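Local coordinates for protein L-fuculose phosphate aldolase (Streptococcus pneumoniae, PDB 4C24) that belongs to the class II aldolase and adducin family and binds a zinc ion through histidine side chains of its alpha/beta domain, at residues V155-A158 and N159-I162; Y103-V106 and L107-R111; L141-N144 and A145-M149. One frame throughout, in Å; residues are numbered along the deposited sequence.

Contact 1 (V155-A158 and N159-I162); sequences VLLA and NHGI. With ZN (zinc ion), chain B.
Leu157 and Gly161 face each other across the turn of a tight antiparallel hairpin and exchange two backbone hydrogen bonds. Leu157 N gives the short one to Gly161 O, at 2.7 Å and almost straight (178°), though it approaches from above the carbonyl plane. The return bond, Gly161 N to Leu157 O at 3.1 Å, lies in the carbonyl plane on a lone pair. One residue further from the turn, Leu156 and Ile162 form a non-hydrogen-bonded pair whose side chains cross obliquely, Leu156 CD2 meeting Ile162 CG1 at 4.1 Å. On the other face of the sheet Leu157 packs against His160, CB to CB at 3.8 Å, and its CD1 lies over one face of the imidazole. His160 carries CG anti to its own nitrogen (chi1 -173°), a torsion that swings the ring away from the hairpin and presents NE2 to the zinc ion at 2.0 Å. A water sits on the metal at 2.1 Å, and His98 and His100 supply further nitrogen ligands. Those two rings meet the His160 imidazole nearly at right angles, while Tyr119 of the second subunit packs edge-to-face with it and His118 of that subunit hydrogen-bonds to His160 O. Ile162 O in turn accepts a hydrogen bond from His98 ND1, a bond consistent with the hairpin also orienting a second zinc ligand. Because His160 and Gly161 both lie opposite Leu157, the strand carries a classic beta bulge, here built into the three-histidine zinc site of a class II aldolase at a subunit interface.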
# COMPACT_ATOMS: atom_id res chain seq x y z
N VAL A 155 22.70 0.15 -7.60
CA VAL A 155 23.33 1.15 -6.73
C VAL A 155 22.29 2.14 -6.27
O VAL A 155 21.37 2.47 -7.02
CB VAL A 155 24.52 1.85 -7.43
CG1 VAL A 155 24.08 2.71 -8.59
CG2 VAL A 155 25.30 2.73 -6.46
N LEU A 156 22.35 2.57 -5.02
CA LEU A 156 21.52 3.65 -4.54
C LEU A 156 22.16 5.02 -4.84
O LEU A 156 23.38 5.21 -4.70
CB LEU A 156 21.23 3.49 -3.04
CG LEU A 156 20.71 2.14 -2.56
CD1 LEU A 156 20.51 2.12 -1.05
CD2 LEU A 156 19.44 1.78 -3.32
N LEU A 157 21.34 5.98 -5.24
CA LEU A 157 21.80 7.32 -5.55
C LEU A 157 21.35 8.21 -4.41
O LEU A 157 20.16 8.36 -4.13
CB LEU A 157 21.16 7.80 -6.85
CG LEU A 157 21.39 6.85 -8.03
CD1 LEU A 157 20.60 7.38 -9.23
CD2 LEU A 157 22.86 6.63 -8.35
N ALA A 158 22.34 8.78 -3.71
CA ALA A 158 22.06 9.51 -2.50
C ALA A 158 20.96 10.58 -2.66
O ALA A 158 21.02 11.41 -3.56
CB ALA A 158 23.35 10.16 -2.02
N ASN A 159 19.96 10.54 -1.79
CA ASN A 159 18.90 11.55 -1.77
C ASN A 159 18.13 11.59 -3.08
O ASN A 159 17.61 12.62 -3.46
CB ASN A 159 19.45 12.95 -1.42
CG ASN A 159 20.09 12.98 -0.06
OD1 ASN A 159 19.42 13.11 0.96
ND2 ASN A 159 21.36 12.82 -0.05
N HIS A 160 18.08 10.43 -3.73
CA HIS A 160 17.59 10.41 -5.12
C HIS A 160 16.81 9.16 -5.48
O HIS A 160 15.60 9.23 -5.69
CB HIS A 160 18.77 10.63 -6.06
CG HIS A 160 18.38 10.81 -7.49
ND1 HIS A 160 19.17 11.47 -8.39
CD2 HIS A 160 17.28 10.39 -8.18
CE1 HIS A 160 18.58 11.46 -9.59
NE2 HIS A 160 17.44 10.80 -9.48
N GLY A 161 17.48 8.02 -5.55
CA GLY A 161 16.79 6.81 -5.98
C GLY A 161 17.70 5.64 -6.23
O GLY A 161 18.67 5.45 -5.51
N ILE A 162 17.40 4.86 -7.25
CA ILE A 162 18.11 3.64 -7.51
C ILE A 162 18.45 3.58 -8.99
O ILE A 162 17.73 4.15 -9.83
CB ILE A 162 17.26 2.41 -7.10
CG1 ILE A 162 18.05 1.11 -7.14
CG2 ILE A 162 16.01 2.29 -7.98
CD1 ILE A 162 17.31 -0.09 -6.59
ZN ZN B . 16.09 10.41 -10.91
O HOH W 1 16.48 11.96 -12.25

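Contact 2 (Y103-V106 and L107-R111); sequences YATV and LACLR
Val106 and Leu110 leave helix 103-110 in the same direction, flank against flank, one turn apart on a helix that ends in a Schellman motif. Val106 CG1 reaches Leu110 CD1 at 3.9 Å. The valine holds CG1 anti to its nitrogen (chi1 168°), which turns this methyl along the helix toward Leu110. The leucine meanwhile leans over the backbone, with CG 3.4 Å from Val106 O. Together the pair makes an apolar strip facing the second subunit, where Leu188 packs on Val106 and Phe192 on Leu110.

Thr105 and Cys109 repeat the i to i+4 spacing on a neighbouring strip: the methyl CG2 of Thr105 stands 4.0 Å from Cys109 SG. The hydroxyl of Thr105 serves another partner, hydrogen-bonding to Thr101 O, with a weak bond to Tyr181 of the second subunit. Leu107 turns elsewhere, packing on Leu156 of the hairpin and on Ala183 and Cys187 of helix 169-192.

Backbone bonds hold these side chains in step. Leu107 N to Tyr103 O is nearly straight at 170°, whereas Cys109 N bonds to Thr105 O and makes a weak second bond to Val106 O. At the C-terminal end Arg111, with positive phi, is the C-prime residue. The chain turns there as Glu112 N bonds to Leu107 O, and Arg111 N makes a weak bond to Ala108 O at 3.1 Å.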
# COMPACT_ATOMS: atom_id res chain seq x y z
N TYR A 103 11.42 2.33 -0.56
CA TYR A 103 12.39 2.03 0.51
C TYR A 103 13.82 2.10 0.07
O TYR A 103 14.72 2.41 0.89
CB TYR A 103 12.04 0.73 1.23
CG TYR A 103 10.80 0.87 2.06
CD1 TYR A 103 9.54 0.68 1.51
CD2 TYR A 103 10.87 1.23 3.41
CE1 TYR A 103 8.39 0.81 2.27
CE2 TYR A 103 9.74 1.36 4.18
CZ TYR A 103 8.48 1.17 3.60
OH TYR A 103 7.34 1.29 4.37
N ALA A 104 14.11 1.78 -1.18
CA ALA A 104 15.44 1.97 -1.72
C ALA A 104 15.83 3.44 -1.63
O ALA A 104 16.96 3.76 -1.30
CB ALA A 104 15.54 1.41 -3.13
N THR A 105 14.88 4.34 -1.87
CA THR A 105 15.15 5.76 -1.81
C THR A 105 15.26 6.21 -0.37
O THR A 105 16.07 7.09 -0.09
CB THR A 105 14.08 6.54 -2.57
OG1 THR A 105 14.12 6.10 -3.92
CG2 THR A 105 14.33 8.04 -2.52
N VAL A 106 14.47 5.62 0.53
CA VAL A 106 14.68 5.84 2.00
C VAL A 106 16.13 5.60 2.37
O VAL A 106 16.80 6.47 3.01
CB VAL A 106 13.75 4.96 2.83
CG1 VAL A 106 14.15 4.98 4.32
CG2 VAL A 106 12.34 5.45 2.63
N LEU A 107 16.64 4.43 2.01
CA LEU A 107 18.04 4.13 2.30
C LEU A 107 18.96 5.16 1.65
O LEU A 107 19.91 5.62 2.24
CB LEU A 107 18.39 2.72 1.87
CG LEU A 107 17.73 1.66 2.75
CD1 LEU A 107 18.07 0.28 2.20
CD2 LEU A 107 18.25 1.75 4.22
N ALA A 108 18.68 5.55 0.41
CA ALA A 108 19.48 6.54 -0.28
C ALA A 108 19.49 7.89 0.44
O ALA A 108 20.48 8.60 0.39
CB ALA A 108 18.90 6.72 -1.69
N CYS A 109 18.36 8.26 1.04
CA CYS A 109 18.28 9.55 1.73
C CYS A 109 18.96 9.53 3.09
O CYS A 109 19.32 10.59 3.59
CB CYS A 109 16.84 10.06 1.82
SG CYS A 109 16.13 10.40 0.19
N LEU A 110 19.09 8.34 3.65
CA LEU A 110 19.90 8.13 4.87
C LEU A 110 21.35 7.97 4.48
O LEU A 110 22.23 7.97 5.36
CB LEU A 110 19.44 6.86 5.57
CG LEU A 110 18.06 6.89 6.18
CD1 LEU A 110 17.50 5.48 6.30
CD2 LEU A 110 18.07 7.62 7.52
N ARG A 111 21.62 7.79 3.19
CA ARG A 111 22.94 7.40 2.70
C ARG A 111 23.45 6.12 3.39
O ARG A 111 24.61 6.02 3.83
CB ARG A 111 23.91 8.59 2.75
CG ARG A 111 23.37 9.80 2.01
CD ARG A 111 24.34 10.94 1.96
NE ARG A 111 23.78 12.10 1.29
CZ ARG A 111 24.46 13.20 1.02
NH1 ARG A 111 25.73 13.31 1.43
NH2 ARG A 111 23.89 14.23 0.42

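Contact 3 (L141-N144 and A145-M149); sequences LAVN and AAKAM
Val143 and Lys147 run alongside each other on helix 139-149, the helix of the beta-alpha-beta unit that links strand 130-131 to strand 154-157.

Between the two segments, side chain meets side chain at Val143 and Lys147, where Val143 CG1 stands 3.9 Å from Lys147 CD. Both residues are exposed. With chi2 of the lysine anti (179°), CD is carried along the valine; the bend at chi3 (86°) turns only the outer end of the chain. Lys147 CG also rests 3.3 Å from Val143 O, over the preceding turn of backbone.

The hydrogen bonds across the contact are the regular i to i+4 bonds of an alpha helix, and they are closely alike. Lys147 N reaches Val143 O at 3.0 Å with an angle of 167°, and Ala145 N, Ala146 N and Ala148 N bond in the same manner to Leu141 O, Ala142 O and Asn144 O. Further along, Met149 N bonds to Ala145 O and weakly to Ala146 O.

Methyl groups of the second segment lie against the carbonyl oxygens of the turn before. Ala145 CB is 3.3 Å from Leu141 O, and Ala148 CB is 3.5 Å from Asn144 O.

Beyond the helix, Ala145 and Ala148 pack directly on Leu157 and Val155 of strand 154-157, Met149 also touches Val155, and Ala142 and Val143 meet Ile85 of helix 80-89. Leu141 extends toward the zinc site and touches His160, itself a zinc ligand. Asn144, with CG anti to its carbonyl carbon, directs its amide off the helix, where ND2 hydrogen-bonds to Glu132 O.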
# COMPACT_ATOMS: atom_id res chain seq x y z
N LEU A 141 27.19 12.94 -10.95
CA LEU A 141 26.28 11.85 -10.57
C LEU A 141 26.58 10.61 -11.40
O LEU A 141 26.66 9.50 -10.86
CB LEU A 141 24.82 12.26 -10.68
CG LEU A 141 23.84 11.15 -10.28
CD1 LEU A 141 24.06 10.71 -8.84
CD2 LEU A 141 22.41 11.61 -10.49
N ALA A 142 26.78 10.80 -12.72
CA ALA A 142 27.09 9.67 -13.58
C ALA A 142 28.34 8.92 -13.12
O ALA A 142 28.35 7.71 -13.02
CB ALA A 142 27.24 10.12 -15.03
N VAL A 143 29.40 9.68 -12.83
CA VAL A 143 30.64 9.07 -12.37
C VAL A 143 30.48 8.40 -10.99
O VAL A 143 30.93 7.28 -10.79
CB VAL A 143 31.79 10.11 -12.36
CG1 VAL A 143 33.02 9.59 -11.60
CG2 VAL A 143 32.14 10.52 -13.78
N ASN A 144 29.81 9.08 -10.07
CA ASN A 144 29.58 8.55 -8.72
C ASN A 144 28.82 7.23 -8.76
O ASN A 144 29.14 6.28 -8.08
CB ASN A 144 28.86 9.57 -7.83
CG ASN A 144 29.72 10.79 -7.51
OD1 ASN A 144 30.91 10.87 -7.87
ND2 ASN A 144 29.09 11.76 -6.86
N ALA A 145 27.81 7.17 -9.64
CA ALA A 145 27.01 5.97 -9.80
C ALA A 145 27.80 4.83 -10.43
O ALA A 145 27.67 3.69 -10.02
CB ALA A 145 25.77 6.29 -10.65
N ALA A 146 28.60 5.14 -11.46
CA ALA A 146 29.45 4.14 -12.09
C ALA A 146 30.36 3.50 -11.05
O ALA A 146 30.42 2.30 -10.94
CB ALA A 146 30.27 4.74 -13.23
N LYS A 147 31.03 4.34 -10.27
CA LYS A 147 31.99 3.83 -9.31
C LYS A 147 31.33 2.98 -8.22
O LYS A 147 31.80 1.87 -7.92
CB LYS A 147 32.72 5.01 -8.70
CG LYS A 147 33.65 5.69 -9.68
CD LYS A 147 34.37 6.86 -9.09
CE LYS A 147 35.64 6.40 -8.40
NZ LYS A 147 36.31 7.61 -7.87
N ALA A 148 30.22 3.47 -7.66
CA ALA A 148 29.55 2.75 -6.59
C ALA A 148 28.76 1.52 -7.05
O ALA A 148 28.32 0.72 -6.22
CB ALA A 148 28.67 3.69 -5.79
N MET A 149 28.54 1.40 -8.37
CA MET A 149 27.92 0.18 -8.89
C MET A 149 28.93 -0.87 -9.34
O MET A 149 28.56 -1.96 -9.75
CB MET A 149 26.96 0.53 -10.03
CG MET A 149 25.89 -0.55 -10.16
SD MET A 149 24.50 -0.18 -11.25
CE MET A 149 25.10 -0.91 -12.77

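How the contacts relate
From the N terminus the contacts come in series: contact 2 within helix 103-110, contact 3 within helix 139-149, then contact 1 at the turn between strands 154-157 and 161-166. Each closes a local turn; none nests in or crosses another. The hairpin lies between the two helices and touches both. Toward contact 2, Asn159 N makes a probable hydrogen bond to Ala108 O at 3.0 Å. Toward contact 3, strand 154-157 packs against helix 139-149, which precedes it in the chain. Contacts 2 and 3 do not meet, their nearest atoms being about 9 Å apart. Contacts 1 and 2 touch the second subunit, whereas contact 3 does not.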